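Local coordinates for gifsy-2 prophage ATP-binding sugar transporter-like protein (PDB 2PP6), which is of uncertain function but may bind ATP, and folds as a small antiparallel beta barrel with a long N-terminal helix, at residues F23-N28 and V70-S75; T32-V37 and G60-R65; N54-S59 and K88-L93. One frame throughout, in Å; residues are numbered along the deposited sequence.

In the fold
From the N terminus, helix 2-23 leads into strand 25-29, which opens a loop that interaction 1 closes some forty residues later at strand 69-72; this pairing joins the first and last strands in sheet order and so shuts the barrel. Nested inside that loop is interaction 2, where the start of strand 32-38 meets the long connection that follows strand 53-57. Interaction 3 then pairs strand 53-57 with the final strand, 88-95, and crosses both of the others along the chain. Backbone bonds V27-C34 and I35-F58 link the contacts, and V70 and L72 pack on L93 across the intervening strand 75-85.

Interaction 1 (F23-N28 and V70-S75); sequences FGMKVN and VVLRGS
N28 and V71 form an antiparallel hydrogen-bonded pair, the segments of their two strands running at 146° to each other with axes 5.1 Å apart at closest approach. This is the seam of the barrel: strand 25-29 and strand 69-72 stand at the two ends of the strand order, and their meeting turns the six-stranded sheet into a closed tube. V71 N gives the shorter bond, 2.8 Å to N28 O, and N28 N returns a longer one to V71 O; both donors lie in the plane of the carbonyl they address. The pairing is brief. Toward M25 the strands part, and a water takes up the bridging, donating to K26 O and accepting from R73 N.

Side chains seal the inner side of the seam. V27 lays CG2 against L72 CB at 3.5 Å, while its other branch, CG1, faces V70 CG1 at 4.2 Å. V70 and L72 are buried in turn against L93 of the last strand and against strand 75-85, which starts at the last residue of the type I' turn from L72 to S75. Selenomethionine M25 lies where the strands diverge. It runs straight through chi2 and then bends at chi3 (-66°); the M25 and L72 side chains cross at about a right angle, with CE 3.4 Å from L72 CD1. R73, in the turn, extends its chain toward M25, and its guanidinium forms a salt bridge with E38. Over one face of that group, toward its rim, sits the selenium of M25, 4.0 Å from R73 NE.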
# COMPACT_ATOMS: atom_id res chain seq x y z
N PHE A 23 4.49 14.30 -10.43
CA PHE A 23 4.13 15.71 -10.32
C PHE A 23 5.29 16.63 -9.91
O PHE A 23 5.15 17.86 -9.95
CB PHE A 23 2.97 15.86 -9.32
CG PHE A 23 1.92 14.79 -9.46
CD1 PHE A 23 1.23 14.61 -10.65
CD2 PHE A 23 1.62 13.95 -8.39
CE1 PHE A 23 0.27 13.61 -10.79
CE2 PHE A 23 0.66 12.95 -8.52
CZ PHE A 23 -0.01 12.78 -9.72
N GLY A 24 6.42 16.07 -9.53
CA GLY A 24 7.54 16.90 -9.13
C GLY A 24 8.02 17.94 -10.14
O GLY A 24 7.98 17.72 -11.35
N MSE A 25 8.47 19.09 -9.62
CA MSE A 25 9.02 20.16 -10.44
C MSE A 25 10.45 20.35 -10.00
O MSE A 25 10.80 20.05 -8.85
CB MSE A 25 8.32 21.48 -10.17
CG MSE A 25 6.93 21.59 -10.69
SE MSE A 25 6.41 23.41 -10.43
CE MSE A 25 6.41 23.44 -8.50
N LYS A 26 11.29 20.83 -10.92
CA LYS A 26 12.69 21.08 -10.62
C LYS A 26 12.73 22.53 -10.17
O LYS A 26 12.27 23.44 -10.86
CB LYS A 26 13.53 20.85 -11.87
CG LYS A 26 14.97 21.32 -11.77
CD LYS A 26 15.82 20.38 -10.96
CE LYS A 26 17.02 19.95 -11.78
NZ LYS A 26 17.76 21.13 -12.31
N VAL A 27 13.29 22.76 -9.00
CA VAL A 27 13.26 24.10 -8.46
C VAL A 27 14.53 24.42 -7.70
O VAL A 27 15.19 23.52 -7.18
CB VAL A 27 12.00 24.22 -7.56
CG1 VAL A 27 12.39 24.44 -6.10
CG2 VAL A 27 11.09 25.26 -8.09
N ASN A 28 14.89 25.69 -7.63
CA ASN A 28 16.09 26.08 -6.92
C ASN A 28 15.74 26.77 -5.61
O ASN A 28 15.03 27.77 -5.61
CB ASN A 28 16.95 26.99 -7.79
CG ASN A 28 18.33 27.23 -7.21
OD1 ASN A 28 18.49 27.95 -6.21
ND2 ASN A 28 19.35 26.63 -7.83
N VAL A 70 13.43 31.25 -3.55
CA VAL A 70 13.11 30.05 -4.29
C VAL A 70 12.78 30.40 -5.72
O VAL A 70 11.85 31.16 -5.95
CB VAL A 70 11.87 29.38 -3.69
CG1 VAL A 70 11.45 28.19 -4.54
CG2 VAL A 70 12.15 28.97 -2.26
N VAL A 71 13.53 29.87 -6.68
CA VAL A 71 13.20 30.16 -8.07
C VAL A 71 12.30 29.05 -8.57
O VAL A 71 12.71 27.89 -8.65
CB VAL A 71 14.43 30.21 -8.97
CG1 VAL A 71 13.99 30.49 -10.40
CG2 VAL A 71 15.39 31.28 -8.48
N LEU A 72 11.07 29.40 -8.91
CA LEU A 72 10.11 28.41 -9.37
C LEU A 72 9.42 28.88 -10.64
O LEU A 72 8.85 29.96 -10.68
CB LEU A 72 9.09 28.14 -8.26
CG LEU A 72 7.73 27.55 -8.60
CD1 LEU A 72 7.90 26.32 -9.47
CD2 LEU A 72 7.02 27.19 -7.32
N ARG A 73 9.49 28.05 -11.67
CA ARG A 73 8.90 28.38 -12.95
C ARG A 73 9.32 29.74 -13.51
O ARG A 73 8.56 30.41 -14.19
CB ARG A 73 7.38 28.27 -12.84
CG ARG A 73 6.91 26.93 -13.33
CD ARG A 73 5.47 26.65 -12.99
NE ARG A 73 5.06 25.39 -13.61
CZ ARG A 73 3.93 24.76 -13.35
NH1 ARG A 73 3.08 25.27 -12.46
NH2 ARG A 73 3.63 23.63 -13.98
N GLY A 74 10.56 30.13 -13.22
CA GLY A 74 11.06 31.38 -13.74
C GLY A 74 10.86 32.57 -12.84
O GLY A 74 11.37 33.65 -13.13
N SER A 75 10.12 32.40 -11.74
CA SER A 75 9.87 33.52 -10.84
C SER A 75 10.54 33.31 -9.49
O SER A 75 10.76 32.18 -9.07
CB SER A 75 8.37 33.71 -10.65
OG SER A 75 7.68 33.36 -11.84
O HOH W 1 10.45 25.11 -11.98

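Interaction 2 (T32-V37 and G60-R65); sequences TDCIVV and GNVIPR
V62 leans on T32 and C34 where a loop packs on the closed antiparallel beta barrel: the long connection between strands 53-57 and 69-72 folds back over the start of strand 32-38. The connection has no regular structure here, and the contact is made by side chains packing against a strand instead of by strand pairing; even the nearest CA atoms, those of T32 and V62, are 7.0 Å apart.

V62 does most of the touching. Its CB points at the strand but stands well back, 4.6 Å from C34 SG, so the two methyls make the approach. CG1, turned anti to the carbonyl carbon (chi1 -65°), comes nearest the strand: it lies 3.5 Å from T32 CG2, almost as near T32 CB, and 3.9 Å from C34 CB. CG2 serves the cysteine, 4.0 Å from C34 SG, and the same valine also packs on V57 of the neighbouring strand. The apolar branch of T32 thus sits beside one methyl and the thiol of C34 beside both.

Next to them N61 brings its carboxamide alongside, on the exposed side of the contact. The backbone pairing of C34 and I35 lies elsewhere, with V27 of the neighbouring strand and with F58, just past the end of strand 53-57; S59 OG, early in the loop, bonds to I35 N. Past V62 the loop continues to P64, which is buried on P89 and L91 of strand 88-95, so the connection spans from one barrel strand to another. At the amide of N61, ND2 rests 3.7 Å from T32 CG2.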
# COMPACT_ATOMS: atom_id res chain seq x y z
N THR A 32 20.34 25.59 -4.16
CA THR A 32 20.35 24.15 -4.42
C THR A 32 19.14 23.71 -5.23
O THR A 32 18.00 24.06 -4.91
CB THR A 32 20.34 23.34 -3.10
OG1 THR A 32 21.31 23.85 -2.19
CG2 THR A 32 20.65 21.89 -3.38
N ASP A 33 19.39 22.94 -6.28
CA ASP A 33 18.31 22.44 -7.10
C ASP A 33 17.66 21.24 -6.42
O ASP A 33 18.34 20.43 -5.81
CB ASP A 33 18.84 22.06 -8.47
CG ASP A 33 19.37 23.26 -9.23
OD1 ASP A 33 18.70 24.33 -9.21
OD2 ASP A 33 20.45 23.14 -9.85
N CYS A 34 16.34 21.15 -6.51
CA CYS A 34 15.61 20.05 -5.87
C CYS A 34 14.19 19.88 -6.42
O CYS A 34 13.70 20.71 -7.18
CB CYS A 34 15.55 20.28 -4.37
SG CYS A 34 14.79 21.84 -3.94
N ILE A 35 13.53 18.80 -6.02
CA ILE A 35 12.19 18.53 -6.52
C ILE A 35 11.10 18.91 -5.54
O ILE A 35 11.15 18.62 -4.33
CB ILE A 35 12.02 17.03 -6.97
CG1 ILE A 35 12.57 16.83 -8.38
CG2 ILE A 35 10.54 16.65 -7.03
CD1 ILE A 35 13.95 17.30 -8.60
N VAL A 36 10.08 19.56 -6.06
CA VAL A 36 9.02 20.00 -5.20
C VAL A 36 7.69 19.65 -5.87
O VAL A 36 7.63 19.47 -7.09
CB VAL A 36 9.21 21.54 -4.98
CG1 VAL A 36 8.14 22.33 -5.71
CG2 VAL A 36 9.29 21.84 -3.50
N VAL A 37 6.63 19.50 -5.10
CA VAL A 37 5.35 19.20 -5.72
C VAL A 37 4.32 20.20 -5.21
O VAL A 37 4.22 20.43 -4.00
CB VAL A 37 4.89 17.75 -5.42
CG1 VAL A 37 3.48 17.52 -5.93
CG2 VAL A 37 5.85 16.75 -6.08
N GLY A 60 15.85 15.02 -0.60
CA GLY A 60 16.37 14.96 0.76
C GLY A 60 17.69 15.70 0.90
O GLY A 60 18.33 15.63 1.94
N ASN A 61 18.09 16.43 -0.14
CA ASN A 61 19.36 17.12 -0.10
C ASN A 61 19.29 18.61 0.22
O ASN A 61 20.29 19.31 0.08
CB ASN A 61 20.13 16.89 -1.41
CG ASN A 61 19.48 17.57 -2.60
OD1 ASN A 61 18.27 17.49 -2.78
ND2 ASN A 61 20.28 18.23 -3.43
N VAL A 62 18.13 19.08 0.66
CA VAL A 62 17.94 20.49 1.03
C VAL A 62 17.23 20.61 2.36
O VAL A 62 16.49 19.71 2.77
CB VAL A 62 17.10 21.29 -0.01
CG1 VAL A 62 17.83 21.37 -1.34
CG2 VAL A 62 15.76 20.64 -0.21
N ILE A 63 17.46 21.74 3.02
CA ILE A 63 16.80 22.07 4.30
C ILE A 63 16.31 23.50 4.12
O ILE A 63 17.02 24.45 4.46
CB ILE A 63 17.76 22.04 5.51
CG1 ILE A 63 19.19 21.77 5.04
CG2 ILE A 63 17.32 20.99 6.49
CD1 ILE A 63 20.20 21.75 6.16
N PRO A 64 15.10 23.68 3.58
CA PRO A 64 14.56 25.02 3.37
C PRO A 64 14.39 25.85 4.65
O PRO A 64 14.17 25.31 5.72
CB PRO A 64 13.24 24.75 2.66
CG PRO A 64 12.83 23.43 3.21
CD PRO A 64 14.12 22.65 3.19
N ARG A 65 14.51 27.17 4.51
CA ARG A 65 14.37 28.08 5.65
C ARG A 65 13.57 29.33 5.35
O ARG A 65 13.49 29.75 4.20
CB ARG A 65 15.74 28.52 6.14
CG ARG A 65 16.30 27.58 7.16
CD ARG A 65 17.75 27.33 6.94
NE ARG A 65 18.22 26.30 7.86
CZ ARG A 65 19.23 25.47 7.60
NH1 ARG A 65 19.87 25.54 6.43
NH2 ARG A 65 19.59 24.56 8.50

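Interaction 3 (N54-S59 and K88-L93); sequences NVVVFS and KPQLTL
V55 and L91 hold the centre of this contact as an antiparallel hydrogen-bonded pair, V55 N bonding to L91 O and L91 N to V55 O at 2.7 Å, the second nearly along the C=O axis. V57 N continues the pattern to P89 O at 2.9 Å. Between these bonds the CA hydrogens of V56 and Q90 face the carbonyls of P89 and V55, at the non-hydrogen-bonded pair V56-Q90, whose CA atoms are 4.1 Å apart.

The tight side is the one carrying V55 and L91. There V57 CG2, anti to its own carbonyl carbon, rests 3.8 Å from L91 CD1 and also lies near the P89 ring, while V55 CG1 meets L93 CD1. V36 of the adjoining strand and P64 of the long loop close over this apolar cluster, all of it buried except P89.

On the other face V56, packed on L42, and T92 are buried too; the looser part is N54 and Q90. Both partly exposed, they bring their carboxamides together with planes 90° apart, yet the angle is too poor for a bond between them. N54 ND2 reaches T92 OG1 at 3.2 Å, but the N-H points only poorly at the oxygen (121°), a weak bond. At the far end K88 lies across F58: CD stands 4.2 Å above the centre of the ring, and the bend at chi4 leaves NZ over the same face, an off-centre cation-pi contact at 4.8 Å from the centroid. NZ has a long, weak ion pair with D16 of helix 2-23, and F58 packs on I19 and A20 of that helix. Strands 53-57 and 88-95 are thus neighbours in a closed six-stranded antiparallel barrel, with apolar V55, V57, L91 and L93 on one face.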
# COMPACT_ATOMS: atom_id res chain seq x y z
N ASN A 54 2.07 27.34 -2.54
CA ASN A 54 2.38 26.35 -1.50
C ASN A 54 2.94 25.05 -2.10
O ASN A 54 2.38 24.52 -3.05
CB ASN A 54 1.11 26.06 -0.70
CG ASN A 54 1.39 25.95 0.77
OD1 ASN A 54 1.82 24.91 1.25
ND2 ASN A 54 1.16 27.04 1.49
N VAL A 55 4.04 24.55 -1.56
CA VAL A 55 4.64 23.33 -2.11
C VAL A 55 5.34 22.49 -1.06
O VAL A 55 5.82 23.03 -0.07
CB VAL A 55 5.71 23.66 -3.15
CG1 VAL A 55 5.19 24.71 -4.12
CG2 VAL A 55 6.97 24.15 -2.45
N VAL A 56 5.42 21.18 -1.27
CA VAL A 56 6.14 20.36 -0.32
C VAL A 56 7.41 19.83 -1.01
O VAL A 56 7.40 19.46 -2.18
CB VAL A 56 5.27 19.23 0.28
CG1 VAL A 56 3.85 19.42 -0.12
CG2 VAL A 56 5.80 17.90 -0.11
N VAL A 57 8.52 19.85 -0.27
CA VAL A 57 9.82 19.45 -0.77
C VAL A 57 10.11 17.96 -0.67
O VAL A 57 10.16 17.40 0.42
CB VAL A 57 10.92 20.22 -0.02
CG1 VAL A 57 12.30 19.92 -0.60
CG2 VAL A 57 10.63 21.70 -0.10
N PHE A 58 10.34 17.31 -1.81
CA PHE A 58 10.62 15.88 -1.79
C PHE A 58 12.08 15.47 -1.74
O PHE A 58 12.41 14.46 -1.13
CB PHE A 58 9.94 15.21 -2.98
CG PHE A 58 8.46 14.97 -2.77
CD1 PHE A 58 7.96 13.69 -2.71
CD2 PHE A 58 7.58 16.04 -2.62
CE1 PHE A 58 6.60 13.46 -2.50
CE2 PHE A 58 6.22 15.83 -2.41
CZ PHE A 58 5.72 14.54 -2.35
N SER A 59 12.97 16.25 -2.35
CA SER A 59 14.39 15.92 -2.34
C SER A 59 14.90 15.91 -0.90
O SER A 59 14.44 16.70 -0.07
CB SER A 59 15.15 16.94 -3.17
OG SER A 59 14.64 16.99 -4.48
N LYS A 88 7.54 16.18 5.60
CA LYS A 88 8.25 16.91 4.57
C LYS A 88 7.97 18.38 4.65
O LYS A 88 6.87 18.82 4.97
CB LYS A 88 7.88 16.41 3.19
CG LYS A 88 8.23 14.98 2.99
CD LYS A 88 8.20 14.65 1.53
CE LYS A 88 7.87 13.20 1.35
NZ LYS A 88 6.50 12.97 1.91
N PRO A 89 8.97 19.19 4.34
CA PRO A 89 8.81 20.64 4.39
C PRO A 89 7.70 21.15 3.47
O PRO A 89 7.73 20.95 2.27
CB PRO A 89 10.17 21.16 3.93
CG PRO A 89 11.10 20.05 4.27
CD PRO A 89 10.32 18.83 3.88
N GLN A 90 6.71 21.81 4.04
CA GLN A 90 5.68 22.39 3.20
C GLN A 90 5.96 23.88 3.27
O GLN A 90 5.79 24.48 4.32
CB GLN A 90 4.29 22.11 3.72
CG GLN A 90 3.31 22.98 3.02
CD GLN A 90 1.91 22.65 3.35
OE1 GLN A 90 1.39 21.63 2.90
NE2 GLN A 90 1.27 23.49 4.15
N LEU A 91 6.40 24.46 2.16
CA LEU A 91 6.75 25.87 2.11
C LEU A 91 5.68 26.83 1.57
O LEU A 91 5.00 26.54 0.58
CB LEU A 91 8.02 26.05 1.28
CG LEU A 91 9.13 25.00 1.45
CD1 LEU A 91 10.34 25.40 0.59
CD2 LEU A 91 9.53 24.87 2.91
N THR A 92 5.55 27.97 2.24
CA THR A 92 4.62 28.99 1.80
C THR A 92 5.53 30.01 1.15
O THR A 92 6.42 30.57 1.80
CB THR A 92 3.86 29.64 2.96
OG1 THR A 92 2.96 28.69 3.54
CG2 THR A 92 3.07 30.85 2.47
N LEU A 93 5.30 30.24 -0.14
CA LEU A 93 6.13 31.15 -0.93
C LEU A 93 5.41 32.40 -1.38
O LEU A 93 4.25 32.35 -1.82
CB LEU A 93 6.61 30.43 -2.18
CG LEU A 93 7.02 28.97 -2.06
CD1 LEU A 93 7.27 28.39 -3.45
CD2 LEU A 93 8.25 28.88 -1.21